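Local atomic coordinates of phosphate binding protein (Planctomyces limnophilus, PDB entry 4JWO), a protein that probably binds phosphate as the solute-binding component of a system that transports the ion across the cytoplasmic membrane. Residues A[66-71]-A[114-119]. Residues are numbered along the deposited sequence; the frame is centred on the assembly and turned at random.
Sequences DGSSTV and GASRPI. With SO4 (sulfate ion), chain B.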
loop_
_atom_site.group_PDB
_atom_site.type_symbol
_atom_site.label_atom_id
_atom_site.label_comp_id
_atom_site.label_asym_id
_atom_site.label_seq_id
_atom_site.Cartn_x
_atom_site.Cartn_y
_atom_site.Cartn_z
ATOM N N ASP A 66 -6.071 14.186 2.297
ATOM C CA ASP A 66 -6.824 13.107 2.921
ATOM C C ASP A 66 -6.527 11.861 2.116
ATOM O O ASP A 66 -5.692 11.900 1.217
ATOM C CB ASP A 66 -8.324 13.431 2.902
ATOM C CG ASP A 66 -9.106 12.667 3.955
ATOM O OD1 ASP A 66 -8.648 11.585 4.370
ATOM O OD2 ASP A 66 -10.185 13.151 4.362
ATOM N N GLY A 67 -7.190 10.758 2.437
ATOM C CA GLY A 67 -7.064 9.568 1.625
ATOM C C GLY A 67 -6.724 8.303 2.384
ATOM O O GLY A 67 -7.012 8.172 3.578
ATOM N N SER A 68 -6.100 7.389 1.648
ATOM C CA SER A 68 -5.740 6.036 2.059
ATOM C C SER A 68 -4.830 5.971 3.286
ATOM O O SER A 68 -3.935 6.799 3.452
ATOM C CB SER A 68 -5.016 5.378 0.878
ATOM O OG SER A 68 -4.502 4.107 1.195
ATOM N N SER A 69 -5.048 4.975 4.143
ATOM C CA SER A 69 -4.095 4.691 5.206
ATOM C C SER A 69 -2.737 4.297 4.625
ATOM O O SER A 69 -1.706 4.480 5.281
ATOM C CB SER A 69 -4.619 3.583 6.121
ATOM O OG SER A 69 -4.679 2.359 5.396
ATOM N N THR A 70 -2.708 3.745 3.409
ATOM C CA THR A 70 -1.426 3.376 2.830
ATOM C C THR A 70 -0.677 4.531 2.177
ATOM O O THR A 70 0.540 4.490 2.047
ATOM C CB THR A 70 -1.517 2.153 1.874
ATOM O OG1 THR A 70 -2.424 2.437 0.808
ATOM C CG2 THR A 70 -2.018 0.941 2.630
ATOM N N VAL A 71 -1.402 5.568 1.766
ATOM C CA VAL A 71 -0.746 6.745 1.220
ATOM C C VAL A 71 -0.402 7.726 2.348
ATOM O O VAL A 71 0.552 8.493 2.231
ATOM C CB VAL A 71 -1.583 7.401 0.104
ATOM C CG1 VAL A 71 -0.851 8.606 -0.502
ATOM C CG2 VAL A 71 -1.906 6.359 -0.978
ATOM N N GLY A 114 -5.164 10.782 -1.375
ATOM C CA GLY A 114 -4.301 9.628 -1.605
ATOM C C GLY A 114 -5.156 8.397 -1.829
ATOM O O GLY A 114 -6.132 8.183 -1.111
ATOM N N ALA A 115 -4.809 7.592 -2.828
ATOM C CA ALA A 115 -5.638 6.450 -3.192
ATOM C C ALA A 115 -4.794 5.200 -3.327
ATOM O O ALA A 115 -3.709 5.242 -3.908
ATOM C CB ALA A 115 -6.362 6.725 -4.493
ATOM N N SER A 116 -5.294 4.090 -2.792
ATOM C CA SER A 116 -4.569 2.831 -2.929
ATOM C C SER A 116 -5.052 2.075 -4.160
ATOM O O SER A 116 -4.640 0.952 -4.411
ATOM C CB SER A 116 -4.736 1.970 -1.685
ATOM O OG SER A 116 -6.080 1.571 -1.539
ATOM N N ARG A 117 -5.917 2.713 -4.934
ATOM C CA ARG A 117 -6.391 2.161 -6.195
ATOM C C ARG A 117 -6.742 3.344 -7.066
ATOM O O ARG A 117 -6.976 4.435 -6.548
ATOM C CB ARG A 117 -7.646 1.318 -5.970
ATOM C CG ARG A 117 -8.731 2.057 -5.212
ATOM C CD ARG A 117 -10.122 1.577 -5.569
ATOM N NE ARG A 117 -11.133 2.218 -4.726
ATOM C CZ ARG A 117 -11.607 3.442 -4.928
ATOM N NH1 ARG A 117 -11.166 4.158 -5.955
ATOM N NH2 ARG A 117 -12.521 3.952 -4.105
ATOM N N PRO A 118 -6.799 3.142 -8.385
ATOM C CA PRO A 118 -7.229 4.246 -9.243
ATOM C C PRO A 118 -8.665 4.662 -8.930
ATOM O O PRO A 118 -9.465 3.846 -8.460
ATOM C CB PRO A 118 -7.160 3.641 -10.644
ATOM C CG PRO A 118 -6.188 2.518 -10.531
ATOM C CD PRO A 118 -6.416 1.952 -9.167
ATOM N N ILE A 119 -8.977 5.929 -9.184
ATOM C CA ILE A 119 -10.344 6.424 -9.138
ATOM C C ILE A 119 -11.272 5.512 -9.945
ATOM O O ILE A 119 -10.902 5.043 -11.023
ATOM C CB ILE A 119 -10.392 7.880 -9.661
ATOM C CG1 ILE A 119 -11.749 8.528 -9.397
ATOM C CG2 ILE A 119 -10.008 7.968 -11.149
ATOM C CD1 ILE A 119 -11.787 9.970 -9.832
HETATM S S SO4 B . -7.708 2.228 1.831
HETATM O O1 SO4 B . -7.349 0.902 2.318
HETATM O O2 SO4 B . -6.970 2.557 0.619
HETATM O O3 SO4 B . -9.127 2.230 1.522
HETATM O O4 SO4 B . -7.384 3.212 2.870
#
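Gly-67 and Gly-114 face each other in a parallel bridge where strands 61-67 and 112-115 end. Gly-114 bonds to the neighbours of Gly-67: its N gives to Asp-66 O at 2.9 Å, and its O accepts from Ser-68 N. Neither glycine has room for a side chain: a beta carbon on Gly-67 would run into Gly-114 N, and one on Gly-114 into Val-71 CG1.

Val-71 supplies van der Waals packing, its two methyls lying along one side of segment 114-119, CG1 against Gly-114 CA at 3.8 Å and CG2 against Ala-115 O at 3.6 Å.

Hydroxyls gather beyond the strand ends. Ser-68 OG, swung anti to its own backbone nitrogen (chi1 174°), accepts from Thr-70 N at 2.9 Å, closing an ST turn, and stands 3.6 Å from Ser-116 CB. Thr-70 OG1 meets Ser-116 CB at 3.4 Å. Were Ser-68 an alanine, Thr-70 N would probably lose this acceptor and the turn be freer to shift beside Ser-116.

A sulfate, probably from the crystallisation liquor, lies between the segments: Ser-69 N donates to its O4 at 3.2 Å, and Ser-116 OG, in one of two deposited conformers, to its O2, the 2.5 Å separation being doubtfully short. Thr-98 OG1 at the start of helix 98-106 is a further partner of the ion.

Loops following the parallel strands of an alpha/beta lobe thus converge on one oxyanion, an arrangement characteristic of periplasmic-binding-protein folds and consistent with the phosphate site of the PstS family.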